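PDB 6B1Z: glutamate--tRNA ligase from Elizabethkingia anophelis, which probably catalyses the ATP-dependent attachment of glutamate to its cognate tRNA, as a class I aminoacyl-tRNA synthetase. Local coordinates for residues D35-K40 and E329-F334; I179-I184 and P234-H239; I184-F189 and H255-L260; K409-A414 and K483-P488. One frame throughout, in Å; residues are numbered along the deposited sequence.

Contact 1. Residues D35-K40 and E329-F334; sequences DYLFAK and EMIKEF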
loop_
_atom_site.group_PDB
_atom_site.type_symbol
_atom_site.label_atom_id
_atom_site.label_comp_id
_atom_site.label_asym_id
_atom_site.label_seq_id
_atom_site.Cartn_x
_atom_site.Cartn_y
_atom_site.Cartn_z
ATOM N N ASP A 35 -7.397 10.374 3.753
ATOM C CA ASP A 35 -8.793 10.497 4.188
ATOM C C ASP A 35 -8.915 10.401 5.703
ATOM O O ASP A 35 -9.569 11.231 6.352
ATOM C CB ASP A 35 -9.645 9.382 3.577
ATOM C CG ASP A 35 -10.044 9.630 2.158
ATOM O OD1 ASP A 35 -10.374 10.788 1.808
ATOM O OD2 ASP A 35 -10.072 8.630 1.389
ATOM N N TYR A 36 -8.336 9.339 6.270
ATOM C CA TYR A 36 -8.448 9.076 7.700
ATOM C C TYR A 36 -7.801 10.188 8.512
ATOM O O TYR A 36 -8.408 10.727 9.449
ATOM C CB TYR A 36 -7.793 7.728 7.998
ATOM C CG TYR A 36 -7.918 7.250 9.427
ATOM C CD1 TYR A 36 -9.128 6.789 9.925
ATOM C CD2 TYR A 36 -6.814 7.246 10.273
ATOM C CE1 TYR A 36 -9.237 6.341 11.225
ATOM C CE2 TYR A 36 -6.912 6.803 11.573
ATOM C CZ TYR A 36 -8.132 6.354 12.050
ATOM O OH TYR A 36 -8.235 5.916 13.356
ATOM N N LEU A 37 -6.572 10.558 8.147
ATOM C CA LEU A 37 -5.866 11.606 8.875
ATOM C C LEU A 37 -6.610 12.928 8.796
ATOM O O LEU A 37 -6.720 13.642 9.799
ATOM C CB LEU A 37 -4.443 11.761 8.329
ATOM C CG LEU A 37 -3.495 10.564 8.508
ATOM C CD1 LEU A 37 -2.130 10.850 7.884
ATOM C CD2 LEU A 37 -3.344 10.224 9.989
ATOM N N PHE A 38 -7.142 13.265 7.618
ATOM C CA PHE A 38 -7.865 14.527 7.474
ATOM C C PHE A 38 -9.138 14.523 8.310
ATOM O O PHE A 38 -9.436 15.504 9.004
ATOM C CB PHE A 38 -8.181 14.792 6.001
ATOM C CG PHE A 38 -8.796 16.143 5.744
ATOM C CD1 PHE A 38 -8.019 17.286 5.732
ATOM C CD2 PHE A 38 -10.160 16.263 5.502
ATOM C CE1 PHE A 38 -8.590 18.525 5.497
ATOM C CE2 PHE A 38 -10.727 17.503 5.265
ATOM C CZ PHE A 38 -9.945 18.622 5.255
ATOM N N ALA A 39 -9.890 13.422 8.278
ATOM C CA ALA A 39 -11.108 13.347 9.087
ATOM C C ALA A 39 -10.787 13.409 10.576
ATOM O O ALA A 39 -11.396 14.187 11.324
ATOM C CB ALA A 39 -11.884 12.070 8.757
ATOM N N LYS A 40 -9.812 12.619 11.032
ATOM C CA LYS A 40 -9.553 12.587 12.470
ATOM C C LYS A 40 -8.927 13.894 12.956
ATOM O O LYS A 40 -9.233 14.361 14.062
ATOM C CB LYS A 40 -8.667 11.392 12.830
ATOM C CG LYS A 40 -9.339 10.028 12.626
ATOM C CD LYS A 40 -10.723 9.931 13.297
ATOM C CE LYS A 40 -11.775 9.340 12.331
ATOM N NZ LYS A 40 -13.212 9.563 12.727
ATOM N N GLU A 329 0.215 10.833 16.340
ATOM C CA GLU A 329 0.999 12.017 15.994
ATOM C C GLU A 329 0.658 12.521 14.593
ATOM O O GLU A 329 0.551 13.737 14.376
ATOM C CB GLU A 329 2.494 11.706 16.135
ATOM C CG GLU A 329 2.903 11.530 17.599
ATOM C CD GLU A 329 4.305 10.973 17.813
ATOM O OE1 GLU A 329 4.779 10.163 16.988
ATOM O OE2 GLU A 329 4.928 11.338 18.838
ATOM N N MET A 330 0.474 11.605 13.637
ATOM C CA MET A 330 0.092 12.017 12.289
ATOM C C MET A 330 -1.276 12.675 12.282
ATOM O O MET A 330 -1.480 13.676 11.586
ATOM C CB MET A 330 0.113 10.825 11.336
ATOM C CG MET A 330 1.517 10.337 11.041
ATOM S SD MET A 330 1.651 9.148 9.696
ATOM C CE MET A 330 1.012 7.654 10.448
ATOM N N ILE A 331 -2.232 12.130 13.044
ATOM C CA ILE A 331 -3.543 12.774 13.154
ATOM C C ILE A 331 -3.404 14.200 13.670
ATOM O O ILE A 331 -4.058 15.127 13.171
ATOM C CB ILE A 331 -4.479 11.943 14.056
ATOM C CG1 ILE A 331 -4.914 10.664 13.338
ATOM C CG2 ILE A 331 -5.698 12.776 14.461
ATOM C CD1 ILE A 331 -5.554 9.620 14.251
ATOM N N LYS A 332 -2.550 14.403 14.671
ATOM C CA LYS A 332 -2.448 15.724 15.280
ATOM C C LYS A 332 -1.866 16.755 14.316
ATOM O O LYS A 332 -2.257 17.925 14.362
ATOM C CB LYS A 332 -1.609 15.639 16.557
ATOM N N GLU A 333 -0.953 16.362 13.425
ATOM C CA GLU A 333 -0.247 17.366 12.643
ATOM C C GLU A 333 -0.548 17.331 11.151
ATOM O O GLU A 333 -0.063 18.215 10.429
ATOM C CB GLU A 333 1.264 17.258 12.864
ATOM C CG GLU A 333 1.915 15.968 12.440
ATOM C CD GLU A 333 3.410 15.998 12.703
ATOM O OE1 GLU A 333 4.020 17.069 12.501
ATOM O OE2 GLU A 333 3.974 14.967 13.127
ATOM N N PHE A 334 -1.353 16.381 10.674
ATOM C CA PHE A 334 -1.623 16.300 9.242
ATOM C C PHE A 334 -2.321 17.557 8.744
ATOM O O PHE A 334 -3.346 17.981 9.287
ATOM C CB PHE A 334 -2.484 15.082 8.913
ATOM C CG PHE A 334 -2.673 14.868 7.427
ATOM C CD1 PHE A 334 -1.617 14.434 6.642
ATOM C CD2 PHE A 334 -3.891 15.139 6.821
ATOM C CE1 PHE A 334 -1.774 14.242 5.266
ATOM C CE2 PHE A 334 -4.071 14.953 5.453
ATOM C CZ PHE A 334 -3.006 14.501 4.671
#
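L37 packs against M330, I331 and F334 where two helices of the class I synthetase catalytic domain meet, helix 26-41 of its nucleotide-binding-type (HUP) fold and helix 327-333. The two short axes come within 8.2 Å at a crossing angle of -63°. From L37, CB rests over one face of the F334 ring, a CH-pi contact 4.0 Å from the ring centroid and 27° off its normal. CG stands anti to the carbonyl carbon and divides the two methyls: CD1 lies 3.8 Å from F334 CD1, at the same ring, while CD2 reaches past it to I331 CG1 at 3.7 Å and M330 CB at 3.8 Å. F334, the first residue to leave the helix, thus folds its ring back against helix 26-41, with W316 meeting that ring edge-to-face. I331 carries the rest of the contact, lying alongside K40 and pointing the same way. The K40 ammonium bends off to a salt bridge with D78, leaving its aliphatic root to the contact. I331 CG2 touches K40 CB at 3.7 Å, and I331 CD1 comes obliquely upon the Y36 ring, 4.1 Å from CE2.

Contact 2. Residues I179-I184 and P234-H239; sequences INLNDI and PSMALH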
loop_
_atom_site.group_PDB
_atom_site.type_symbol
_atom_site.label_atom_id
_atom_site.label_comp_id
_atom_site.label_asym_id
_atom_site.label_seq_id
_atom_site.Cartn_x
_atom_site.Cartn_y
_atom_site.Cartn_z
ATOM N N ILE A 179 -14.220 26.523 -17.792
ATOM C CA ILE A 179 -14.487 26.077 -16.431
ATOM C C ILE A 179 -13.273 26.435 -15.587
ATOM O O ILE A 179 -12.152 26.005 -15.888
ATOM C CB ILE A 179 -14.762 24.566 -16.384
ATOM C CG1 ILE A 179 -15.804 24.149 -17.435
ATOM C CG2 ILE A 179 -15.218 24.168 -14.982
ATOM C CD1 ILE A 179 -17.136 24.864 -17.312
ATOM N N ASN A 180 -13.479 27.221 -14.528
ATOM C CA ASN A 180 -12.391 27.593 -13.623
ATOM C C ASN A 180 -12.436 26.681 -12.402
ATOM O O ASN A 180 -13.400 26.723 -11.626
ATOM C CB ASN A 180 -12.499 29.061 -13.223
ATOM C CG ASN A 180 -12.437 29.984 -14.422
ATOM O OD1 ASN A 180 -11.522 29.898 -15.234
ATOM N ND2 ASN A 180 -13.427 30.864 -14.546
ATOM N N LEU A 181 -11.404 25.849 -12.247
ATOM C CA LEU A 181 -11.316 24.843 -11.197
ATOM C C LEU A 181 -10.331 25.276 -10.116
ATOM O O LEU A 181 -9.417 26.073 -10.346
ATOM C CB LEU A 181 -10.897 23.488 -11.783
ATOM C CG LEU A 181 -11.943 22.969 -12.783
ATOM C CD1 LEU A 181 -11.441 21.769 -13.544
ATOM C CD2 LEU A 181 -13.237 22.631 -12.061
ATOM N N ASN A 182 -10.542 24.759 -8.910
ATOM C CA ASN A 182 -9.680 25.085 -7.780
ATOM C C ASN A 182 -9.504 23.813 -6.970
ATOM O O ASN A 182 -10.460 23.341 -6.345
ATOM C CB ASN A 182 -10.296 26.197 -6.926
ATOM C CG ASN A 182 -9.333 26.758 -5.903
ATOM O OD1 ASN A 182 -8.236 26.251 -5.724
ATOM N ND2 ASN A 182 -9.742 27.832 -5.233
ATOM N N ASP A 183 -8.293 23.266 -6.980
ATOM C CA ASP A 183 -7.978 22.031 -6.268
ATOM C C ASP A 183 -7.088 22.343 -5.071
ATOM O O ASP A 183 -6.192 23.181 -5.156
ATOM C CB ASP A 183 -7.259 21.047 -7.200
ATOM C CG ASP A 183 -7.102 19.672 -6.573
ATOM O OD1 ASP A 183 -5.995 19.363 -6.067
ATOM O OD2 ASP A 183 -8.120 18.955 -6.553
ATOM N N ILE A 184 -7.314 21.628 -3.959
ATOM C CA ILE A 184 -6.530 21.873 -2.750
ATOM C C ILE A 184 -5.050 21.586 -2.984
ATOM O O ILE A 184 -4.182 22.317 -2.494
ATOM C CB ILE A 184 -7.096 21.049 -1.574
ATOM C CG1 ILE A 184 -8.436 21.631 -1.116
ATOM C CG2 ILE A 184 -6.095 21.001 -0.405
ATOM C CD1 ILE A 184 -9.209 20.688 -0.160
ATOM N N PRO A 234 -8.576 14.756 -14.882
ATOM C CA PRO A 234 -9.184 15.193 -16.148
ATOM C C PRO A 234 -10.702 15.166 -16.133
ATOM O O PRO A 234 -11.313 15.789 -17.013
ATOM C CB PRO A 234 -8.616 14.207 -17.176
ATOM C CG PRO A 234 -7.311 13.736 -16.546
ATOM C CD PRO A 234 -7.644 13.630 -15.086
ATOM N N SER A 235 -11.320 14.478 -15.167
ATOM C CA SER A 235 -12.773 14.419 -15.022
ATOM C C SER A 235 -13.331 15.452 -14.051
ATOM O O SER A 235 -14.557 15.505 -13.854
ATOM C CB SER A 235 -13.188 13.018 -14.556
ATOM O OG SER A 235 -12.771 12.054 -15.502
ATOM N N MET A 236 -12.473 16.242 -13.409
ATOM C CA MET A 236 -12.953 17.180 -12.403
ATOM C C MET A 236 -13.914 18.211 -12.998
ATOM O O MET A 236 -14.918 18.564 -12.362
ATOM C CB MET A 236 -11.765 17.859 -11.723
ATOM C CG MET A 236 -12.178 18.751 -10.570
ATOM S SD MET A 236 -10.728 19.534 -9.828
ATOM C CE MET A 236 -11.525 20.696 -8.731
ATOM N N ALA A 237 -13.625 18.716 -14.205
ATOM C CA ALA A 237 -14.531 19.678 -14.826
ATOM C C ALA A 237 -15.914 19.073 -15.033
ATOM O O ALA A 237 -16.931 19.703 -14.724
ATOM C CB ALA A 237 -13.945 20.171 -16.157
ATOM N N LEU A 238 -15.975 17.836 -15.548
ATOM C CA LEU A 238 -17.251 17.142 -15.666
ATOM C C LEU A 238 -17.965 17.068 -14.325
ATOM O O LEU A 238 -19.173 17.312 -14.235
ATOM C CB LEU A 238 -17.029 15.731 -16.219
ATOM C CG LEU A 238 -18.272 14.827 -16.189
ATOM C CD1 LEU A 238 -19.371 15.354 -17.143
ATOM C CD2 LEU A 238 -17.880 13.407 -16.547
ATOM N N HIS A 239 -17.243 16.697 -13.272
ATOM C CA HIS A 239 -17.902 16.520 -11.983
ATOM C C HIS A 239 -18.479 17.828 -11.474
ATOM O O HIS A 239 -19.614 17.857 -10.979
ATOM C CB HIS A 239 -16.917 15.917 -10.987
ATOM C CG HIS A 239 -16.431 14.573 -11.416
ATOM N ND1 HIS A 239 -15.244 14.017 -10.975
ATOM C CD2 HIS A 239 -16.965 13.681 -12.284
ATOM C CE1 HIS A 239 -15.082 12.832 -11.540
ATOM N NE2 HIS A 239 -16.122 12.595 -12.323
#
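L181 and M236 carry the close part of this strand-to-helix contact in the catalytic domain, with A237 beside them. M236 runs fully extended, its CG anti to the backbone N (chi1 -174°), which sends the thioether across to the strand and brings CE to 3.7 Å from N182 O and 4.2 Å from L181 CB. L181 answers from the strand: its CD1 presses on the first turn of the helix, 3.8 Å from A237 N and 4.0 Å from A237 CB. D183 closes this end, with OD2 4.2 Å from M236 SD. That carboxylate has firmer partners: OD2 accepts from H255 ND1, and OD1 from the backbone N of I185 and R186, so it is fixed between two parts of the chain. The other end is looser, for I179 CG2 comes no nearer than 4.4 Å to A237 CB. On the solvent side N182 turns its CB away from the helix and offers its carbonyl alone. No hydrogen bond joins the two segments. Helix 236-246 thereby packs on strand 178-183, which pairs antiparallel with strand 187-192, whose F189 also touches M236, while H255 of strand 252-256 touches M236 as well.

Contact 3. Residues I184-F189 and H255-L260; sequences IIRGKF and HLSLIL. With EDO (1,2-ethanediol), chain R.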
loop_
_atom_site.group_PDB
_atom_site.type_symbol
_atom_site.label_atom_id
_atom_site.label_comp_id
_atom_site.label_asym_id
_atom_site.label_seq_id
_atom_site.Cartn_x
_atom_site.Cartn_y
_atom_site.Cartn_z
ATOM N N ILE A 184 -7.314 21.628 -3.959
ATOM C CA ILE A 184 -6.530 21.873 -2.750
ATOM C C ILE A 184 -5.050 21.586 -2.984
ATOM O O ILE A 184 -4.182 22.317 -2.494
ATOM C CB ILE A 184 -7.096 21.049 -1.574
ATOM C CG1 ILE A 184 -8.436 21.631 -1.116
ATOM C CG2 ILE A 184 -6.095 21.001 -0.405
ATOM C CD1 ILE A 184 -9.209 20.688 -0.160
ATOM N N ILE A 185 -4.734 20.525 -3.728
ATOM C CA ILE A 185 -3.339 20.176 -4.009
ATOM C C ILE A 185 -2.805 20.938 -5.213
ATOM O O ILE A 185 -1.702 21.500 -5.176
ATOM C CB ILE A 185 -3.194 18.657 -4.248
ATOM C CG1 ILE A 185 -3.819 17.832 -3.118
ATOM C CG2 ILE A 185 -1.713 18.300 -4.458
ATOM C CD1 ILE A 185 -3.031 17.831 -1.865
ATOM N N ARG A 186 -3.564 20.923 -6.306
ATOM C CA ARG A 186 -3.047 21.368 -7.594
ATOM C C ARG A 186 -3.271 22.849 -7.860
ATOM O O ARG A 186 -2.698 23.374 -8.825
ATOM C CB ARG A 186 -3.676 20.541 -8.719
ATOM C CG ARG A 186 -3.304 19.047 -8.671
ATOM C CD ARG A 186 -1.845 18.816 -9.030
ATOM N NE ARG A 186 -1.590 19.033 -10.453
ATOM C CZ ARG A 186 -1.506 18.058 -11.350
ATOM N NH1 ARG A 186 -1.635 16.792 -10.967
ATOM N NH2 ARG A 186 -1.275 18.349 -12.626
ATOM N N GLY A 187 -4.070 23.531 -7.043
ATOM C CA GLY A 187 -4.309 24.959 -7.235
ATOM C C GLY A 187 -5.379 25.252 -8.277
ATOM O O GLY A 187 -6.223 24.417 -8.620
ATOM N N LYS A 188 -5.328 26.483 -8.785
ATOM C CA LYS A 188 -6.312 26.970 -9.748
ATOM C C LYS A 188 -5.859 26.666 -11.163
ATOM O O LYS A 188 -4.683 26.844 -11.510
ATOM C CB LYS A 188 -6.532 28.476 -9.596
ATOM C CG LYS A 188 -7.200 28.879 -8.279
ATOM C CD LYS A 188 -7.210 30.383 -8.131
ATOM C CE LYS A 188 -7.943 30.793 -6.868
ATOM N NZ LYS A 188 -8.024 32.288 -6.809
ATOM N N PHE A 189 -6.809 26.229 -11.984
ATOM C CA PHE A 189 -6.550 26.011 -13.399
ATOM C C PHE A 189 -7.885 26.077 -14.123
ATOM O O PHE A 189 -8.951 25.953 -13.507
ATOM C CB PHE A 189 -5.837 24.670 -13.650
ATOM C CG PHE A 189 -6.631 23.468 -13.237
ATOM C CD1 PHE A 189 -6.677 23.065 -11.911
ATOM C CD2 PHE A 189 -7.328 22.724 -14.180
ATOM C CE1 PHE A 189 -7.412 21.943 -11.537
ATOM C CE2 PHE A 189 -8.058 21.607 -13.817
ATOM C CZ PHE A 189 -8.100 21.211 -12.490
ATOM N N HIS A 255 -6.426 16.437 -5.337
ATOM C CA HIS A 255 -5.957 15.388 -6.236
ATOM C C HIS A 255 -4.494 15.083 -5.948
ATOM O O HIS A 255 -3.628 15.955 -6.087
ATOM C CB HIS A 255 -6.169 15.787 -7.694
ATOM C CG HIS A 255 -7.593 15.664 -8.130
ATOM N ND1 HIS A 255 -8.533 16.648 -7.889
ATOM C CD2 HIS A 255 -8.247 14.670 -8.780
ATOM C CE1 HIS A 255 -9.701 16.264 -8.376
ATOM N NE2 HIS A 255 -9.557 15.064 -8.919
ATOM N N LEU A 256 -4.232 13.842 -5.547
ATOM C CA LEU A 256 -2.901 13.391 -5.164
ATOM C C LEU A 256 -2.126 12.886 -6.376
ATOM O O LEU A 256 -2.621 12.050 -7.139
ATOM C CB LEU A 256 -3.032 12.284 -4.116
ATOM C CG LEU A 256 -3.883 12.650 -2.896
ATOM C CD1 LEU A 256 -4.201 11.397 -2.074
ATOM C CD2 LEU A 256 -3.148 13.676 -2.026
ATOM N N SER A 257 -0.907 13.378 -6.543
ATOM C CA SER A 257 -0.098 12.984 -7.690
ATOM C C SER A 257 0.324 11.522 -7.570
ATOM O O SER A 257 0.572 11.020 -6.471
ATOM C CB SER A 257 1.127 13.896 -7.801
ATOM O OG SER A 257 0.700 15.241 -8.010
ATOM N N LEU A 258 0.394 10.834 -8.711
ATOM C CA LEU A 258 0.752 9.418 -8.708
ATOM C C LEU A 258 2.145 9.210 -8.122
ATOM O O LEU A 258 3.052 10.019 -8.327
ATOM C CB LEU A 258 0.693 8.863 -10.136
ATOM C CG LEU A 258 -0.701 8.906 -10.773
ATOM C CD1 LEU A 258 -0.642 8.449 -12.227
ATOM C CD2 LEU A 258 -1.687 8.067 -9.986
ATOM N N ILE A 259 2.293 8.117 -7.372
ATOM C CA ILE A 259 3.588 7.723 -6.831
ATOM C C ILE A 259 4.510 7.351 -7.982
ATOM O O ILE A 259 4.115 6.634 -8.910
ATOM C CB ILE A 259 3.411 6.562 -5.845
ATOM C CG1 ILE A 259 2.527 7.002 -4.669
ATOM C CG2 ILE A 259 4.775 6.046 -5.371
ATOM C CD1 ILE A 259 2.026 5.871 -3.790
ATOM N N LEU A 260 5.738 7.846 -7.932
ATOM C CA LEU A 260 6.680 7.658 -9.021
ATOM C C LEU A 260 7.534 6.401 -8.822
ATOM O O LEU A 260 7.675 5.872 -7.714
ATOM C CB LEU A 260 7.566 8.896 -9.159
ATOM C CG LEU A 260 6.792 10.197 -9.380
ATOM C CD1 LEU A 260 7.741 11.369 -9.386
ATOM C CD2 LEU A 260 6.009 10.144 -10.684
HETATM C C1 EDO R . 0.612 13.645 -3.595
HETATM O O1 EDO R . 0.292 14.774 -4.428
HETATM C C2 EDO R . 2.074 13.746 -3.179
HETATM O O2 EDO R . 2.878 13.544 -4.351
HETATM O O HOH W 1 -2.003 15.780 -8.446
#
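The R186 guanidinium approaches S257 across a single water, which lies at its edge and in its plane, while S257 OG stands oblique to the group, 4.1 Å from NH1. The water accepts from R186 NH1 at 2.7 Å and donates to H255 O at 2.9 Å and S257 OG at 2.8 Å, so three groups of the two segments share it. R186 folds back on itself, chi2 and chi3 near -70°, which carries NH1 to this water and to its salt bridge with E230. Beside the bridge I185 packs against a carbonyl: its CB lies 3.3 Å from H255 O, with both branches close behind. CD1 then extends to L256 CD2 at 4.2 Å. A bound ethanediol, probably from the crystallisation liquor, takes a hydrogen bond from S257 N to its O1 at 2.8 Å. S257 OG is also bonded to K341 O. One residue before I185, I184 O is a ligand of a magnesium ion. Within the class I catalytic domain, the contact sits where the turn between strands 178-183 and 187-192 meets the end of strand 252-256; that strand runs parallel to strand 225-229, and L256 reaches across to helix 26-41.

Contact 4. Residues K409-A414 and K483-P488; sequences KFFFHA and KGPDVP
F410 and F411 meet P485 from a turn in which K409 O is gripped twice, by F412 N at 3.0 Å and H413 N at 2.9 Å. These bonds curl the backbone so that F410 points at the 483-488 segment and the end of the F411 ring also comes near it. F410 holds CG between the backbone N and the carbonyl carbon (chi1 42°), a setting that turns its ring to the G484-P485 step: CE2 lies 3.5 Å from P485 CD and CZ 3.6 Å from G484 CA, both approaches oblique to the ring. At the edge of the same ring, near its plane, K483 CE passes CE1 at 4.3 Å, and the lysine nitrogen goes on to a salt bridge with E481. F411 receives F410 CE2 over one face, 3.6 Å above its plane, and its CZ touches P485 CG at 3.7 Å. The proline therefore spans both rings. The positive phi of G484 (97°), with psi near 180°, calls for glycine. R475 of helix 467-479 binds K483 O and P485 O, and R502 of helix 487-507 binds F410 O. The aromatic pair is thus set among helices of the anticodon-binding domain, with F411 resting on helices 384-394 and 487-507.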
loop_
_atom_site.group_PDB
_atom_site.type_symbol
_atom_site.label_atom_id
_atom_site.label_comp_id
_atom_site.label_asym_id
_atom_site.label_seq_id
_atom_site.Cartn_x
_atom_site.Cartn_y
_atom_site.Cartn_z
ATOM N N LYS A 409 22.030 -18.450 12.051
ATOM C CA LYS A 409 21.859 -19.896 12.015
ATOM C C LYS A 409 22.862 -20.611 12.909
ATOM O O LYS A 409 22.575 -21.724 13.367
ATOM C CB LYS A 409 21.951 -20.402 10.573
ATOM C CG LYS A 409 20.725 -20.036 9.726
ATOM C CD LYS A 409 20.822 -20.607 8.324
ATOM C CE LYS A 409 19.645 -20.159 7.471
ATOM N NZ LYS A 409 19.738 -20.680 6.081
ATOM N N PHE A 410 24.000 -19.976 13.208
ATOM C CA PHE A 410 25.004 -20.543 14.109
ATOM C C PHE A 410 24.509 -20.703 15.538
ATOM O O PHE A 410 25.163 -21.398 16.318
ATOM C CB PHE A 410 26.259 -19.672 14.102
ATOM C CG PHE A 410 25.956 -18.200 14.125
ATOM C CD1 PHE A 410 25.981 -17.459 12.956
ATOM C CD2 PHE A 410 25.608 -17.568 15.310
ATOM C CE1 PHE A 410 25.670 -16.099 12.963
ATOM C CE2 PHE A 410 25.298 -16.211 15.334
ATOM C CZ PHE A 410 25.332 -15.479 14.158
ATOM N N PHE A 411 23.386 -20.085 15.913
ATOM C CA PHE A 411 22.837 -20.355 17.237
ATOM C C PHE A 411 22.240 -21.747 17.321
ATOM O O PHE A 411 22.109 -22.293 18.424
ATOM C CB PHE A 411 21.757 -19.329 17.610
ATOM C CG PHE A 411 22.293 -17.964 17.941
ATOM C CD1 PHE A 411 23.096 -17.761 19.057
ATOM C CD2 PHE A 411 21.954 -16.871 17.161
ATOM C CE1 PHE A 411 23.567 -16.493 19.373
ATOM C CE2 PHE A 411 22.432 -15.601 17.468
ATOM C CZ PHE A 411 23.238 -15.416 18.576
ATOM N N PHE A 412 21.880 -22.328 16.181
ATOM C CA PHE A 412 21.115 -23.563 16.128
ATOM C C PHE A 412 21.808 -24.688 15.374
ATOM O O PHE A 412 21.410 -25.847 15.537
ATOM C CB PHE A 412 19.748 -23.291 15.481
ATOM C CG PHE A 412 19.093 -22.028 15.966
ATOM C CD1 PHE A 412 18.436 -21.998 17.189
ATOM C CD2 PHE A 412 19.149 -20.868 15.209
ATOM C CE1 PHE A 412 17.839 -20.836 17.640
ATOM C CE2 PHE A 412 18.555 -19.702 15.657
ATOM C CZ PHE A 412 17.901 -19.689 16.871
ATOM N N HIS A 413 22.827 -24.386 14.569
ATOM C CA HIS A 413 23.492 -25.373 13.720
ATOM C C HIS A 413 24.997 -25.169 13.786
ATOM O O HIS A 413 25.474 -24.035 13.679
ATOM C CB HIS A 413 23.027 -25.257 12.263
ATOM C CG HIS A 413 21.541 -25.190 12.099
ATOM N ND1 HIS A 413 20.720 -26.280 12.295
ATOM C CD2 HIS A 413 20.728 -24.166 11.744
ATOM C CE1 HIS A 413 19.466 -25.930 12.072
ATOM N NE2 HIS A 413 19.443 -24.651 11.738
ATOM N N ALA A 414 25.749 -26.269 13.935
ATOM C CA ALA A 414 27.199 -26.172 13.925
ATOM C C ALA A 414 27.715 -25.962 12.503
ATOM O O ALA A 414 27.096 -26.412 11.535
ATOM C CB ALA A 414 27.822 -27.435 14.514
ATOM N N LYS A 483 31.658 -13.647 11.432
ATOM C CA LYS A 483 30.441 -12.869 11.588
ATOM C C LYS A 483 29.799 -13.238 12.923
ATOM O O LYS A 483 30.365 -13.990 13.723
ATOM C CB LYS A 483 29.492 -13.091 10.406
ATOM C CG LYS A 483 28.972 -14.501 10.292
ATOM C CD LYS A 483 28.151 -14.713 9.025
ATOM C CE LYS A 483 27.450 -16.072 9.052
ATOM N NZ LYS A 483 26.970 -16.506 7.707
ATOM N N GLY A 484 28.622 -12.673 13.168
ATOM C CA GLY A 484 27.874 -12.961 14.369
ATOM C C GLY A 484 28.072 -11.937 15.468
ATOM O O GLY A 484 28.822 -10.962 15.331
ATOM N N PRO A 485 27.394 -12.151 16.595
ATOM C CA PRO A 485 27.536 -11.245 17.740
ATOM C C PRO A 485 28.830 -11.491 18.499
ATOM O O PRO A 485 29.669 -12.284 18.053
ATOM C CB PRO A 485 26.311 -11.589 18.593
ATOM C CG PRO A 485 26.148 -13.061 18.362
ATOM C CD PRO A 485 26.553 -13.316 16.919
ATOM N N ASP A 486 29.000 -10.830 19.644
ATOM C CA ASP A 486 30.210 -11.021 20.431
ATOM C C ASP A 486 30.374 -12.492 20.795
ATOM O O ASP A 486 29.401 -13.192 21.091
ATOM C CB ASP A 486 30.175 -10.158 21.697
ATOM C CG ASP A 486 30.303 -8.670 21.401
ATOM O OD1 ASP A 486 30.466 -8.284 20.218
ATOM O OD2 ASP A 486 30.239 -7.879 22.364
ATOM N N VAL A 487 31.625 -12.960 20.762
ATOM C CA VAL A 487 31.891 -14.389 20.941
ATOM C C VAL A 487 31.431 -14.913 22.297
ATOM O O VAL A 487 30.823 -15.996 22.342
ATOM C CB VAL A 487 33.380 -14.681 20.669
ATOM C CG1 VAL A 487 33.745 -16.061 21.171
ATOM C CG2 VAL A 487 33.681 -14.565 19.183
ATOM N N PRO A 488 31.689 -14.236 23.426
ATOM C CA PRO A 488 31.211 -14.792 24.704
ATOM C C PRO A 488 29.696 -14.894 24.779
ATOM O O PRO A 488 29.177 -15.785 25.466
ATOM C CB PRO A 488 31.774 -13.816 25.748
ATOM C CG PRO A 488 32.950 -13.188 25.080
ATOM C CD PRO A 488 32.511 -13.030 23.645
#

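In the fold
Contacts 1, 2 and 3 all belong to the catalytic domain, whereas contact 4 lies in the anticodon-binding domain, its centre 45 to 62 Å from theirs. Contact 1 spans almost the whole catalytic range, from helix 26-41 to helix 327-333, and the segments of contacts 2 and 3 fall between its two halves, their centres about 25 Å and 19 Å from its own. Those two alternate along the chain, share I184, and have centres 11 Å apart. Contact 2 joins the hairpin of strands 178-183 and 187-192 to helix 236-246, contact 3 its turn to strand 252-256. Contact 4 follows later in the sequence. The separation fits an elongated enzyme that probably handles the acceptor end and the anticodon of its tRNA at distant sites.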